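Long-range contact in protease 2A (Rhinovirus C, PDB 5X45), which probably cleaves the viral polyprotein as a cysteine protease with a chymotrypsin-like fold: residues V9-N23 against D36-I50. Residues are numbered along the deposited sequence; the frame is centred on the assembly and turned at random.
Sequences VHTRDAIYKCAHLTN and DLQVDSTNVPGPDVI
The Y16 ring is packed between V39 and I50, the tight part of the contact. V39 CG1 sits over the centre of one face, 3.9 Å from the ring centroid. I50 CD1 covers the opposite face, off toward the rim and 3.5 Å from Y16 CZ. Strands 14-18 and 37-41 pair antiparallel, with two-way backbone bonds at I15/D40 and K17/Q38.

At one end, H20 ND1 makes a weak bond to D36 OD2 (3.0 Å), with ring and carboxylate 25° from coplanar. With chi1 at -170°, the D36 carboxylate swings away from its own backbone N and toward H20. Y87 holds D36 OD1. The pair is consistent with the His-Asp pair of a chymotrypsin-like catalytic triad. On the side of the sheet where D40 points, Q38 NE2 donates to N23 O (2.9 Å) and D40 OD1 (2.9 Å), both near its amide plane, which fixes the amide's rotation.

Residues 42-48 curl round H10. G46 CA lies over the H10 ring face, 3.4 Å from its centroid, and H10 NE2 donates to V44 O. D48 OD2 takes a nearly straight bond from H10 N (2.8 Å). The solvent side is looser: R12 meets P45 mainly through its backbone O, and R12 is poorly ordered.

Strand 9-10 flanks 14-18, and strand 28-32 flanks 37-41. V9, L37 and D48 lean on strand 116-124 of the barrel.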
loop_
_atom_site.group_PDB
_atom_site.type_symbol
_atom_site.label_atom_id
_atom_site.label_comp_id
_atom_site.label_asym_id
_atom_site.label_seq_id
_atom_site.Cartn_x
_atom_site.Cartn_y
_atom_site.Cartn_z
ATOM N N VAL A 9 2.931 6.747 -2.622
ATOM C CA VAL A 9 4.305 6.819 -2.151
ATOM C C VAL A 9 5.187 7.465 -3.203
ATOM O O VAL A 9 5.227 7.019 -4.343
ATOM C CB VAL A 9 4.848 5.427 -1.799
ATOM C CG1 VAL A 9 6.261 5.526 -1.260
ATOM C CG2 VAL A 9 3.920 4.742 -0.803
ATOM N N HIS A 10 5.904 8.511 -2.811
ATOM C CA HIS A 10 6.702 9.287 -3.751
ATOM C C HIS A 10 8.171 9.308 -3.335
ATOM O O HIS A 10 8.571 10.079 -2.465
ATOM C CB HIS A 10 6.142 10.707 -3.845
ATOM C CG HIS A 10 6.787 11.542 -4.907
ATOM N ND1 HIS A 10 6.530 12.893 -5.040
ATOM C CD2 HIS A 10 7.663 11.225 -5.882
ATOM C CE1 HIS A 10 7.230 13.371 -6.054
ATOM N NE2 HIS A 10 7.925 12.384 -6.584
ATOM N N THR A 11 8.973 8.458 -3.964
ATOM C CA THR A 11 10.394 8.373 -3.635
ATOM C C THR A 11 11.205 9.329 -4.500
ATOM O O THR A 11 10.624 10.123 -5.247
ATOM C CB THR A 11 10.927 6.941 -3.818
ATOM O OG1 THR A 11 10.878 6.587 -5.206
ATOM C CG2 THR A 11 10.106 5.950 -2.993
ATOM N N ARG A 12 12.535 9.236 -4.419
ATOM C CA ARG A 12 13.414 10.122 -5.192
ATOM C C ARG A 12 13.173 9.999 -6.692
ATOM O O ARG A 12 13.286 10.974 -7.443
ATOM C CB ARG A 12 14.889 9.823 -4.933
ATOM C CG ARG A 12 15.794 10.911 -5.500
ATOM C CD ARG A 12 17.162 10.392 -5.940
ATOM N NE ARG A 12 18.212 10.528 -4.932
ATOM C CZ ARG A 12 19.233 9.682 -4.802
ATOM N NH1 ARG A 12 20.144 9.878 -3.857
ATOM N NH2 ARG A 12 19.347 8.641 -5.621
ATOM N N ASP A 13 12.861 8.787 -7.125
ATOM C CA ASP A 13 12.767 8.507 -8.549
ATOM C C ASP A 13 11.431 7.909 -9.010
ATOM O O ASP A 13 11.188 7.811 -10.210
ATOM C CB ASP A 13 13.943 7.615 -8.969
ATOM C CG ASP A 13 14.126 6.408 -8.063
ATOM O OD1 ASP A 13 13.174 6.038 -7.341
ATOM O OD2 ASP A 13 15.238 5.836 -8.073
ATOM N N ALA A 14 10.558 7.525 -8.082
ATOM C CA ALA A 14 9.353 6.799 -8.476
ATOM C C ALA A 14 8.124 7.169 -7.655
ATOM O O ALA A 14 8.227 7.664 -6.530
ATOM C CB ALA A 14 9.594 5.305 -8.388
ATOM N N ILE A 15 6.958 6.913 -8.242
ATOM C CA ILE A 15 5.674 7.092 -7.575
ATOM C C ILE A 15 4.903 5.770 -7.561
ATOM O O ILE A 15 4.733 5.131 -8.599
ATOM C CB ILE A 15 4.816 8.142 -8.273
ATOM C CG1 ILE A 15 5.544 9.478 -8.333
ATOM C CG2 ILE A 15 3.474 8.273 -7.575
ATOM C CD1 ILE A 15 4.922 10.451 -9.316
ATOM N N TYR A 16 4.439 5.370 -6.382
ATOM C CA TYR A 16 3.731 4.106 -6.194
ATOM C C TYR A 16 2.264 4.372 -5.885
ATOM O O TYR A 16 1.946 5.084 -4.935
ATOM C CB TYR A 16 4.370 3.301 -5.057
ATOM C CG TYR A 16 5.813 2.914 -5.278
ATOM C CD1 TYR A 16 6.836 3.869 -5.260
ATOM C CD2 TYR A 16 6.161 1.586 -5.462
ATOM C CE1 TYR A 16 8.170 3.498 -5.459
ATOM C CE2 TYR A 16 7.481 1.208 -5.656
ATOM C CZ TYR A 16 8.476 2.161 -5.654
ATOM O OH TYR A 16 9.771 1.753 -5.847
ATOM N N LYS A 17 1.367 3.806 -6.681
ATOM C CA LYS A 17 -0.059 4.004 -6.460
ATOM C C LYS A 17 -0.788 2.674 -6.525
ATOM O O LYS A 17 -0.284 1.715 -7.108
ATOM C CB LYS A 17 -0.638 4.963 -7.503
ATOM C CG LYS A 17 0.134 6.261 -7.644
ATOM C CD LYS A 17 -0.581 7.278 -8.512
ATOM C CE LYS A 17 -1.177 8.380 -7.638
ATOM N NZ LYS A 17 -1.966 9.380 -8.411
ATOM N N CYS A 18 -1.961 2.630 -5.959
ATOM C CA CYS A 18 -2.797 1.486 -6.082
ATOM C C CYS A 18 -3.323 1.522 -7.483
ATOM O O CYS A 18 -3.768 2.531 -7.932
ATOM C CB CYS A 18 -3.916 1.567 -5.068
ATOM S SG CYS A 18 -3.451 1.022 -3.440
ATOM N N ALA A 19 -3.245 0.420 -8.193
ATOM C CA ALA A 19 -3.532 0.419 -9.603
ATOM C C ALA A 19 -4.947 0.837 -9.991
ATOM O O ALA A 19 -5.133 1.465 -10.998
ATOM C CB ALA A 19 -3.145 -0.893 -10.231
ATOM N N HIS A 20 -5.927 0.498 -9.186
ATOM C CA HIS A 20 -7.280 0.826 -9.504
ATOM C C HIS A 20 -7.616 2.293 -9.345
ATOM O O HIS A 20 -8.681 2.723 -9.712
ATOM C CB HIS A 20 -8.205 -0.034 -8.719
ATOM C CG HIS A 20 -8.320 0.374 -7.310
ATOM N ND1 HIS A 20 -7.410 -0.008 -6.360
ATOM C CD2 HIS A 20 -9.233 1.136 -6.681
ATOM C CE1 HIS A 20 -7.755 0.508 -5.203
ATOM N NE2 HIS A 20 -8.860 1.201 -5.369
ATOM N N LEU A 21 -6.670 3.058 -8.851
ATOM C CA LEU A 21 -6.857 4.454 -8.602
ATOM C C LEU A 21 -6.158 5.275 -9.641
ATOM O O LEU A 21 -6.122 6.469 -9.556
ATOM C CB LEU A 21 -6.274 4.794 -7.248
ATOM C CG LEU A 21 -7.188 5.030 -6.073
ATOM C CD1 LEU A 21 -8.591 4.542 -6.294
ATOM C CD2 LEU A 21 -6.602 4.326 -4.893
ATOM N N THR A 22 -5.570 4.625 -10.613
ATOM C CA THR A 22 -4.839 5.316 -11.633
ATOM C C THR A 22 -4.942 4.599 -12.947
ATOM O O THR A 22 -5.777 3.762 -13.134
ATOM C CB THR A 22 -3.401 5.536 -11.195
ATOM O OG1 THR A 22 -2.734 6.349 -12.141
ATOM C CG2 THR A 22 -2.707 4.269 -11.060
ATOM N N ASN A 23 -4.102 4.972 -13.875
ATOM C CA ASN A 23 -4.095 4.330 -15.178
ATOM C C ASN A 23 -2.681 4.274 -15.714
ATOM O O ASN A 23 -1.841 5.100 -15.346
ATOM C CB ASN A 23 -5.011 5.074 -16.158
ATOM C CG ASN A 23 -6.487 4.840 -15.878
ATOM O OD1 ASN A 23 -7.183 5.734 -15.396
ATOM N ND2 ASN A 23 -6.975 3.640 -16.192
ATOM N N ASP A 36 -2.175 -5.133 -6.929
ATOM C CA ASP A 36 -2.928 -3.882 -7.073
ATOM C C ASP A 36 -1.972 -2.684 -7.042
ATOM O O ASP A 36 -2.208 -1.684 -6.351
ATOM C CB ASP A 36 -3.995 -3.761 -5.978
ATOM C CG ASP A 36 -4.949 -2.604 -6.219
ATOM O OD1 ASP A 36 -5.079 -2.191 -7.391
ATOM O OD2 ASP A 36 -5.556 -2.102 -5.244
ATOM N N LEU A 37 -0.901 -2.782 -7.819
ATOM C CA LEU A 37 0.197 -1.827 -7.720
ATOM C C LEU A 37 0.628 -1.303 -9.067
ATOM O O LEU A 37 0.831 -2.070 -10.011
ATOM C CB LEU A 37 1.401 -2.472 -7.038
ATOM C CG LEU A 37 2.609 -1.565 -6.831
ATOM C CD1 LEU A 37 2.312 -0.480 -5.785
ATOM C CD2 LEU A 37 3.821 -2.386 -6.437
ATOM N N GLN A 38 0.776 0.010 -9.153
ATOM C CA GLN A 38 1.348 0.634 -10.336
ATOM C C GLN A 38 2.513 1.506 -9.918
ATOM O O GLN A 38 2.417 2.238 -8.937
ATOM C CB GLN A 38 0.313 1.465 -11.088
ATOM C CG GLN A 38 0.946 2.317 -12.185
ATOM C CD GLN A 38 -0.056 2.945 -13.133
ATOM O OE1 GLN A 38 -1.150 2.417 -13.357
ATOM N NE2 GLN A 38 0.300 4.104 -13.671
ATOM N N VAL A 39 3.632 1.397 -10.624
ATOM C CA VAL A 39 4.763 2.254 -10.310
ATOM C C VAL A 39 5.153 3.081 -11.527
ATOM O O VAL A 39 5.336 2.547 -12.623
ATOM C CB VAL A 39 5.982 1.461 -9.834
ATOM C CG1 VAL A 39 7.062 2.429 -9.345
ATOM C CG2 VAL A 39 5.588 0.503 -8.730
ATOM N N ASP A 40 5.280 4.391 -11.321
ATOM C CA ASP A 40 5.666 5.309 -12.385
ATOM C C ASP A 40 6.989 5.966 -12.047
ATOM O O ASP A 40 7.265 6.261 -10.890
ATOM C CB ASP A 40 4.586 6.375 -12.614
ATOM C CG ASP A 40 3.312 5.801 -13.241
ATOM O OD1 ASP A 40 3.042 4.595 -13.067
ATOM O OD2 ASP A 40 2.585 6.554 -13.925
ATOM N N SER A 41 7.824 6.170 -13.056
ATOM C CA SER A 41 9.034 6.952 -12.870
ATOM C C SER A 41 8.669 8.429 -12.774
ATOM O O SER A 41 7.605 8.843 -13.237
ATOM C CB SER A 41 10.003 6.728 -14.016
ATOM O OG SER A 41 9.430 7.214 -15.211
ATOM N N THR A 42 9.532 9.221 -12.156
ATOM C CA THR A 42 9.285 10.652 -12.077
ATOM C C THR A 42 10.560 11.485 -12.066
ATOM O O THR A 42 11.578 11.108 -11.487
ATOM C CB THR A 42 8.419 11.000 -10.844
ATOM O OG1 THR A 42 8.128 12.407 -10.854
ATOM C CG2 THR A 42 9.136 10.637 -9.546
ATOM N N ASN A 43 10.473 12.626 -12.734
ATOM C CA ASN A 43 11.570 13.570 -12.841
ATOM C C ASN A 43 11.711 14.407 -11.572
ATOM O O ASN A 43 12.782 14.949 -11.297
ATOM C CB ASN A 43 11.380 14.451 -14.070
ATOM C CG ASN A 43 12.003 13.837 -15.309
ATOM O OD1 ASN A 43 12.871 12.967 -15.207
ATOM N ND2 ASN A 43 11.553 14.268 -16.482
ATOM N N VAL A 44 10.608 14.568 -10.839
ATOM C CA VAL A 44 10.627 15.354 -9.600
ATOM C C VAL A 44 10.777 14.394 -8.403
ATOM O O VAL A 44 10.019 13.431 -8.252
ATOM C CB VAL A 44 9.364 16.275 -9.470
ATOM C CG1 VAL A 44 8.738 16.460 -10.846
ATOM C CG2 VAL A 44 8.304 15.706 -8.557
ATOM N N PRO A 45 11.847 14.584 -7.617
ATOM C CA PRO A 45 12.147 13.761 -6.436
ATOM C C PRO A 45 11.101 13.866 -5.315
ATOM O O PRO A 45 10.572 14.946 -5.054
ATOM C CB PRO A 45 13.499 14.313 -5.964
ATOM C CG PRO A 45 14.114 14.909 -7.190
ATOM C CD PRO A 45 12.955 15.497 -7.946
ATOM N N GLY A 46 10.799 12.739 -4.677
ATOM C CA GLY A 46 9.869 12.717 -3.565
ATOM C C GLY A 46 10.566 12.486 -2.241
ATOM O O GLY A 46 11.726 12.065 -2.204
ATOM N N PRO A 47 9.853 12.748 -1.136
ATOM C CA PRO A 47 10.399 12.670 0.222
ATOM C C PRO A 47 10.412 11.267 0.830
ATOM O O PRO A 47 11.109 11.066 1.821
ATOM C CB PRO A 47 9.463 13.580 1.013
ATOM C CG PRO A 47 8.157 13.453 0.305
ATOM C CD PRO A 47 8.492 13.318 -1.152
ATOM N N ASP A 48 9.646 10.330 0.277
ATOM C CA ASP A 48 9.494 9.006 0.897
ATOM C C ASP A 48 10.651 8.051 0.603
ATOM O O ASP A 48 11.298 8.133 -0.445
ATOM C CB ASP A 48 8.179 8.351 0.456
ATOM C CG ASP A 48 6.966 9.210 0.760
ATOM O OD1 ASP A 48 6.969 9.885 1.823
ATOM O OD2 ASP A 48 6.012 9.200 -0.060
ATOM N N VAL A 49 10.864 7.110 1.522
ATOM C CA VAL A 49 11.936 6.126 1.403
ATOM C C VAL A 49 11.417 4.720 1.700
ATOM O O VAL A 49 10.841 4.471 2.760
ATOM C CB VAL A 49 13.098 6.446 2.362
ATOM C CG1 VAL A 49 14.115 5.309 2.378
ATOM C CG2 VAL A 49 13.757 7.763 1.973
ATOM N N ILE A 50 11.610 3.804 0.757
ATOM C CA ILE A 50 11.252 2.411 0.981
ATOM C C ILE A 50 12.480 1.638 1.463
ATOM O O ILE A 50 13.434 1.459 0.715
ATOM C CB ILE A 50 10.665 1.780 -0.292
ATOM C CG1 ILE A 50 9.466 2.609 -0.763
ATOM C CG2 ILE A 50 10.272 0.320 -0.055
ATOM C CD1 ILE A 50 8.989 2.264 -2.147
#